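Local coordinates for phosphoenolpyruvate-protein phosphotransferase (Coxiella burnetii, PDB 3TRC), which probably transfers phosphate from phosphoenolpyruvate to a histidine of a partner protein, this chain being its GAF domain, at residues F46-D49 / E54-L57; G78-V83 / L127-I132; I118-Q123 / A157-A162. One frame throughout, in Å; residues are numbered along the deposited sequence.

Interaction 1: F46-D49 / E54-L57; sequences FICD and EYVL. With NA (sodium ion), chain C.
Strands 42-49 and 54-61 form a beta hairpin in the antiparallel sheet of the GAF domain, and F46-D49 pairs with E54-L57 next to its turn. I47 and V56 are a hydrogen-bonded pair. I47 N reaches V56 O at 2.9 Å, and V56 N returns to I47 O at 2.9 Å. D49 N gives a bond to E54 O at 2.8 Å, while the return bond from E54 N to D49 O is weak.

F46, C48, Y55 and L57 project from one face of the hairpin. The F46 ring lies across the L57 side chain. L57 CD1 sits over one face of that ring, 4.0 Å from its centroid and 16° off the normal, a CH-pi contact. CG of L57 is anti to the backbone N (chi1 -180°), and from there the CD1 branch reaches the ring. F46 CB also meets Y55 CB.

The opposite face carries I47, D49, V56 and E54. D49 CB packs on V56 CG2 at 3.8 Å. The carboxylates of D49 and E54 share R72 through salt bridges, which probably offsets the repulsion between them. E54 also pairs with K74.

C48 SG approaches the Y55 ring obliquely, 3.6 Å from Y55 CE1. At the far end of that ring, Y55 OH binds the sodium ion at 2.7 Å, with the ion in the ring plane.

Interaction 2: G78-V83 / L127-I132; sequences GLIGLV and LGILVI. With NA (sodium ion), chain C; PO4 (phosphate ion), chain B.
I80 of helix 78-86 rests on I129 and V131 of strand 125-134, where the short helix lies against one face of the GAF sheet. Its side chain touches both a phosphate ion and the strand. I80 CB is 3.4 Å from phosphate O3. The chain then divides. CG2, anti to the backbone N, meets I129 CG2 at 4.1 Å. CG1 takes the other branch, beside the backbone N (chi1 -68°), and passes between phosphate O3 and V131 CG2. CD1 still touches phosphate O3, at 3.7 Å, and ends 3.8 Å from V131 CG2. The I80 and V131 side chains cross at about a right angle.

One turn on, V83 points toward the strand. Its CG1 meets I129 CG2 at 4.1 Å and also touches I129 CD1. The I129 side-chain contacts hold for one of two modelled conformers and are to that extent doubtful. At the start of the strand segment, L127 and G128 both face I120 in a classic beta bulge.

Three backbone atoms of the helix bind ions. L79 N donates to phosphate O4 at 2.8 Å and I80 N to phosphate O3 at 2.9 Å, both nearly straight. K102 and R104 also bind this phosphate, which probably came from the crystallisation liquor. G81 O binds the sodium ion at 2.9 Å, together with Y55 and E85.

No hydrogen bond joins helix to strand. The contact is purely apolar, which implies that branched methyl groups set the fit here, while L79 N, I80 N and G81 O hold the ions.

Interaction 3: I118-Q123 / A157-A162; sequences IPIIEQ and AEIAHA
E122 and I120 project from strand 114-122 toward helix 142-164, and they meet it in different ways. The closer packing is at E122 and A160. E122 CG lies 3.8 Å from A160 CB, and E122 CD is 4.0 Å from the same methyl. This tight spot is itself only partly buried. The E122 chain leaves with CG anti to the backbone N (chi1 170°) and then bends at chi2 (72°). The bend carries its aliphatic part across the helix, past the A160 methyl, and brings the carboxylate to A157.

Deeper in, the side chains of I120 and I159 cross at about a right angle. They touch through one pair of methyls, I120 CG2 and I159 CD1, at 4.2 Å. Both residues are buried, and L127 of the next strand also packs on I159.

The loose side is the carboxylate end of E122. E122 OE1 stops 3.6 Å from A157 N, which is not a hydrogen bond. Q123, past the end of the strand, is exposed. Here N18 of the second subunit packs on E122 and A157, so this edge of the contact lies at the dimer interface.

The axes of segments 118-122 and 157-162 approach to 8.4 Å, with directions 55° apart. Helix 142-164 lies over strands 114-122 and 125-134, and L23 of helix 23-37 in the same chain touches I159.

Overall arrangement
The three contacts come from one GAF domain and share its antiparallel sheet. Strands 42-49, 125-134 and 114-122 are successive neighbours in it, so strand 125-134 lies between the strands of interactions 1 and 3. The centres of interactions 1 and 2 are about 9 Å apart. Those of interactions 1 and 3 are about 13 Å apart. Those of interactions 2 and 3 are about 14 Å apart. Interaction 1 closes before the others open. Interactions 2 and 3 alternate along the chain. The sodium ion ties interaction 1 to interaction 2, where helix 78-86 packs on the sheet. Helix 142-164 packs on the other face in interaction 3, which reaches the second subunit. The sheet thus connects the ion-binding side with the dimer side.

Interaction 1: F46-D49 / E54-L57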
# COMPACT_ATOMS: atom_id res chain seq x y z
N PHE A 46 -18.41 -2.96 -0.87
CA PHE A 46 -19.28 -4.11 -0.69
C PHE A 46 -18.42 -5.30 -0.31
O PHE A 46 -17.30 -5.44 -0.80
CB PHE A 46 -20.01 -4.45 -1.99
CG PHE A 46 -21.03 -3.42 -2.41
CD1 PHE A 46 -20.66 -2.32 -3.15
CD2 PHE A 46 -22.37 -3.58 -2.07
CE1 PHE A 46 -21.61 -1.38 -3.55
CE2 PHE A 46 -23.31 -2.65 -2.45
CZ PHE A 46 -22.94 -1.55 -3.19
N ILE A 47 -18.95 -6.15 0.55
CA ILE A 47 -18.26 -7.39 0.89
C ILE A 47 -19.11 -8.58 0.46
O ILE A 47 -20.33 -8.56 0.60
CB ILE A 47 -17.91 -7.45 2.39
CG1 ILE A 47 -16.91 -6.34 2.73
CG2 ILE A 47 -17.32 -8.80 2.75
CD1 ILE A 47 -16.31 -6.47 4.12
N CYS A 48 -18.46 -9.61 -0.07
CA CYS A 48 -19.17 -10.82 -0.50
C CYS A 48 -19.77 -11.58 0.67
O CYS A 48 -19.10 -11.81 1.68
CB CYS A 48 -18.23 -11.75 -1.26
SG CYS A 48 -17.62 -11.08 -2.79
N ASP A 49 -21.02 -11.98 0.51
CA ASP A 49 -21.70 -12.88 1.44
C ASP A 49 -21.94 -14.16 0.65
O ASP A 49 -22.97 -14.32 0.00
CB ASP A 49 -23.04 -12.27 1.88
CG ASP A 49 -23.76 -13.11 2.92
OD1 ASP A 49 -23.31 -14.24 3.20
OD2 ASP A 49 -24.80 -12.64 3.44
N GLU A 54 -24.68 -12.83 -2.41
CA GLU A 54 -24.95 -11.40 -2.52
C GLU A 54 -23.77 -10.58 -2.05
O GLU A 54 -23.03 -10.98 -1.15
CB GLU A 54 -26.16 -11.03 -1.66
CG GLU A 54 -27.47 -11.68 -2.07
CD GLU A 54 -28.56 -11.51 -1.02
OE1 GLU A 54 -28.24 -11.52 0.19
OE2 GLU A 54 -29.73 -11.37 -1.42
N TYR A 55 -23.60 -9.42 -2.67
CA TYR A 55 -22.72 -8.39 -2.15
C TYR A 55 -23.48 -7.59 -1.11
O TYR A 55 -24.62 -7.22 -1.34
CB TYR A 55 -22.32 -7.45 -3.28
CG TYR A 55 -21.57 -8.15 -4.37
CD1 TYR A 55 -20.27 -8.57 -4.15
CD2 TYR A 55 -22.15 -8.40 -5.61
CE1 TYR A 55 -19.56 -9.21 -5.11
CE2 TYR A 55 -21.44 -9.06 -6.60
CZ TYR A 55 -20.13 -9.46 -6.32
OH TYR A 55 -19.35 -10.10 -7.24
N VAL A 56 -22.84 -7.31 0.02
CA VAL A 56 -23.47 -6.50 1.06
C VAL A 56 -22.74 -5.18 1.23
O VAL A 56 -21.52 -5.15 1.37
CB VAL A 56 -23.45 -7.24 2.41
CG1 VAL A 56 -24.20 -6.43 3.47
CG2 VAL A 56 -24.05 -8.62 2.26
N LEU A 57 -23.47 -4.08 1.20
CA LEU A 57 -22.84 -2.78 1.40
C LEU A 57 -22.29 -2.69 2.82
O LEU A 57 -23.02 -2.92 3.79
CB LEU A 57 -23.85 -1.65 1.16
CG LEU A 57 -23.28 -0.25 1.34
CD1 LEU A 57 -22.27 0.06 0.24
CD2 LEU A 57 -24.42 0.77 1.32
NA NA C . -20.65 -11.00 -9.39

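Interaction 2: G78-V83 / L127-I132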
# COMPACT_ATOMS: atom_id res chain seq x y z
N GLY A 78 -26.17 -6.86 -12.69
CA GLY A 78 -25.84 -5.46 -12.81
C GLY A 78 -24.38 -5.19 -13.11
O GLY A 78 -23.59 -6.09 -13.36
N LEU A 79 -24.03 -3.91 -13.08
CA LEU A 79 -22.68 -3.48 -13.38
C LEU A 79 -21.72 -3.92 -12.28
O LEU A 79 -20.61 -4.37 -12.54
CB LEU A 79 -22.66 -1.96 -13.54
CG LEU A 79 -21.40 -1.33 -14.14
CD1 LEU A 79 -21.01 -2.03 -15.44
CD2 LEU A 79 -21.65 0.16 -14.36
N ILE A 80 -22.15 -3.77 -11.03
CA ILE A 80 -21.32 -4.20 -9.91
C ILE A 80 -21.07 -5.71 -9.97
O ILE A 80 -19.94 -6.17 -9.74
CB ILE A 80 -21.92 -3.75 -8.56
CG1 ILE A 80 -21.83 -2.22 -8.46
CG2 ILE A 80 -21.20 -4.40 -7.40
CD1 ILE A 80 -22.58 -1.61 -7.29
N GLY A 81 -22.11 -6.47 -10.30
CA GLY A 81 -21.96 -7.90 -10.53
C GLY A 81 -20.96 -8.19 -11.63
O GLY A 81 -20.17 -9.12 -11.54
N LEU A 82 -20.98 -7.38 -12.68
CA LEU A 82 -20.07 -7.60 -13.80
C LEU A 82 -18.61 -7.39 -13.37
O LEU A 82 -17.73 -8.15 -13.76
CB LEU A 82 -20.45 -6.71 -14.98
CG LEU A 82 -19.71 -6.97 -16.30
CD1 LEU A 82 -19.85 -8.43 -16.73
CD2 LEU A 82 -20.23 -6.02 -17.38
N VAL A 83 -18.36 -6.36 -12.55
CA VAL A 83 -17.03 -6.16 -12.00
C VAL A 83 -16.57 -7.41 -11.24
O VAL A 83 -15.45 -7.88 -11.40
CB VAL A 83 -16.98 -4.97 -11.02
CG1 VAL A 83 -15.61 -4.87 -10.37
CG2 VAL A 83 -17.37 -3.67 -11.72
N LEU A 127 -13.28 -10.95 -2.66
CA LEU A 127 -13.79 -10.69 -1.31
C LEU A 127 -14.82 -9.57 -1.29
O LEU A 127 -15.59 -9.44 -0.34
CB LEU A 127 -12.65 -10.32 -0.37
CG LEU A 127 -11.56 -11.37 -0.17
CD1 LEU A 127 -10.58 -10.92 0.90
CD2 LEU A 127 -12.18 -12.72 0.19
N GLY A 128 -14.79 -8.72 -2.30
CA GLY A 128 -15.70 -7.60 -2.32
C GLY A 128 -15.51 -6.73 -3.54
O GLY A 128 -14.79 -7.10 -4.48
N ILE A 129 -16.15 -5.56 -3.52
CA ILE A 129 -16.08 -4.62 -4.62
C ILE A 129 -15.99 -3.20 -4.09
O ILE A 129 -16.70 -2.83 -3.16
CB ILE A 129 -17.34 -4.69 -5.50
CG1 ILE A 129 -17.69 -6.14 -5.84
CG2 ILE A 129 -17.14 -3.85 -6.76
CD1 ILE A 129 -16.81 -6.75 -6.91
N LEU A 130 -15.11 -2.40 -4.70
CA LEU A 130 -15.01 -0.98 -4.38
C LEU A 130 -15.61 -0.20 -5.54
O LEU A 130 -15.25 -0.40 -6.69
CB LEU A 130 -13.53 -0.60 -4.18
CG LEU A 130 -13.19 0.87 -3.96
CD1 LEU A 130 -13.70 1.31 -2.60
CD2 LEU A 130 -11.69 1.11 -4.07
N VAL A 131 -16.55 0.69 -5.22
CA VAL A 131 -17.28 1.42 -6.26
C VAL A 131 -17.13 2.92 -6.05
O VAL A 131 -17.53 3.45 -5.02
CB VAL A 131 -18.79 1.08 -6.28
CG1 VAL A 131 -19.51 1.91 -7.34
CG2 VAL A 131 -19.01 -0.41 -6.52
N ILE A 132 -16.57 3.59 -7.05
CA ILE A 132 -16.35 5.03 -6.99
C ILE A 132 -17.21 5.70 -8.07
O ILE A 132 -17.23 5.25 -9.21
CB ILE A 132 -14.86 5.39 -7.19
CG1 ILE A 132 -13.96 4.60 -6.23
CG2 ILE A 132 -14.65 6.88 -6.99
CD1 ILE A 132 -13.40 3.32 -6.83
NA NA C . -20.65 -11.00 -9.39
P PO4 B . -26.01 -2.20 -10.65
O1 PO4 B . -27.13 -3.11 -10.21
O2 PO4 B . -26.24 -0.81 -10.08
O3 PO4 B . -24.68 -2.72 -10.18
O4 PO4 B . -26.00 -2.09 -12.16

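Interaction 3: I118-Q123 / A157-A162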
# COMPACT_ATOMS: atom_id res chain seq x y z
N ILE A 118 -14.05 -1.69 -8.89
CA ILE A 118 -12.80 -2.40 -8.71
C ILE A 118 -12.98 -3.65 -7.86
O ILE A 118 -13.49 -3.59 -6.74
CB ILE A 118 -11.75 -1.47 -8.06
CG1 ILE A 118 -11.46 -0.30 -9.00
CG2 ILE A 118 -10.48 -2.23 -7.71
CD1 ILE A 118 -10.34 0.55 -8.54
N PRO A 119 -12.56 -4.81 -8.38
CA PRO A 119 -12.71 -6.03 -7.60
C PRO A 119 -11.70 -6.06 -6.47
O PRO A 119 -10.54 -5.66 -6.64
CB PRO A 119 -12.42 -7.14 -8.62
CG PRO A 119 -11.51 -6.49 -9.60
CD PRO A 119 -11.93 -5.05 -9.69
N ILE A 120 -12.15 -6.50 -5.30
CA ILE A 120 -11.26 -6.65 -4.15
C ILE A 120 -10.93 -8.12 -4.04
O ILE A 120 -11.78 -8.93 -3.66
CB ILE A 120 -11.92 -6.14 -2.86
CG1 ILE A 120 -12.29 -4.65 -3.01
CG2 ILE A 120 -10.99 -6.35 -1.67
CD1 ILE A 120 -13.05 -4.06 -1.83
N ILE A 121 -9.69 -8.47 -4.38
CA ILE A 121 -9.29 -9.86 -4.55
C ILE A 121 -8.08 -10.17 -3.68
O ILE A 121 -7.07 -9.47 -3.72
CB ILE A 121 -8.94 -10.16 -6.02
CG1 ILE A 121 -10.12 -9.80 -6.94
CG2 ILE A 121 -8.54 -11.62 -6.19
CD1 ILE A 121 -9.77 -9.79 -8.41
N GLU A 122 -8.20 -11.23 -2.89
CA GLU A 122 -7.10 -11.70 -2.07
C GLU A 122 -6.60 -13.01 -2.64
O GLU A 122 -7.30 -14.02 -2.58
CB GLU A 122 -7.56 -11.89 -0.63
CG GLU A 122 -6.55 -12.60 0.26
CD GLU A 122 -5.35 -11.74 0.59
OE1 GLU A 122 -5.37 -10.53 0.27
OE2 GLU A 122 -4.39 -12.28 1.18
N GLN A 123 -5.39 -12.98 -3.20
CA GLN A 123 -4.79 -14.17 -3.79
C GLN A 123 -5.76 -14.97 -4.65
O GLN A 123 -5.90 -16.18 -4.48
CB GLN A 123 -4.20 -15.07 -2.70
CG GLN A 123 -3.01 -14.46 -1.99
CD GLN A 123 -2.31 -15.46 -1.09
OE1 GLN A 123 -1.08 -15.53 -1.05
NE2 GLN A 123 -3.09 -16.24 -0.35
N ALA A 157 -6.40 -7.44 1.85
CA ALA A 157 -5.63 -7.99 2.96
C ALA A 157 -6.33 -7.73 4.29
O ALA A 157 -6.37 -8.60 5.15
CB ALA A 157 -4.22 -7.41 2.98
N GLU A 158 -6.87 -6.53 4.44
CA GLU A 158 -7.56 -6.17 5.67
C GLU A 158 -8.82 -7.01 5.88
O GLU A 158 -9.09 -7.48 6.98
CB GLU A 158 -7.88 -4.67 5.68
CG GLU A 158 -6.62 -3.79 5.62
CD GLU A 158 -5.75 -3.93 6.85
OE1 GLU A 158 -6.29 -3.84 7.97
OE2 GLU A 158 -4.52 -4.14 6.71
N ILE A 159 -9.59 -7.22 4.82
CA ILE A 159 -10.76 -8.08 4.90
C ILE A 159 -10.39 -9.54 5.19
O ILE A 159 -11.00 -10.20 6.02
CB ILE A 159 -11.60 -7.99 3.61
CG1 ILE A 159 -12.08 -6.54 3.42
CG2 ILE A 159 -12.76 -8.98 3.64
CD1 ILE A 159 -12.80 -6.28 2.10
N ALA A 160 -9.36 -10.03 4.50
CA ALA A 160 -8.91 -11.40 4.73
C ALA A 160 -8.45 -11.60 6.17
O ALA A 160 -8.71 -12.64 6.78
CB ALA A 160 -7.81 -11.76 3.75
N HIS A 161 -7.76 -10.60 6.71
CA HIS A 161 -7.25 -10.69 8.07
C HIS A 161 -8.40 -10.71 9.07
O HIS A 161 -8.40 -11.50 10.02
CB HIS A 161 -6.30 -9.53 8.37
CG HIS A 161 -5.71 -9.56 9.74
ND1 HIS A 161 -6.02 -8.63 10.71
CD2 HIS A 161 -4.84 -10.42 10.32
CE1 HIS A 161 -5.37 -8.90 11.82
NE2 HIS A 161 -4.64 -9.99 11.61
N ALA A 162 -9.39 -9.85 8.86
CA ALA A 162 -10.58 -9.82 9.71
C ALA A 162 -11.30 -11.16 9.70
O ALA A 162 -11.72 -11.65 10.75
CB ALA A 162 -11.52 -8.71 9.26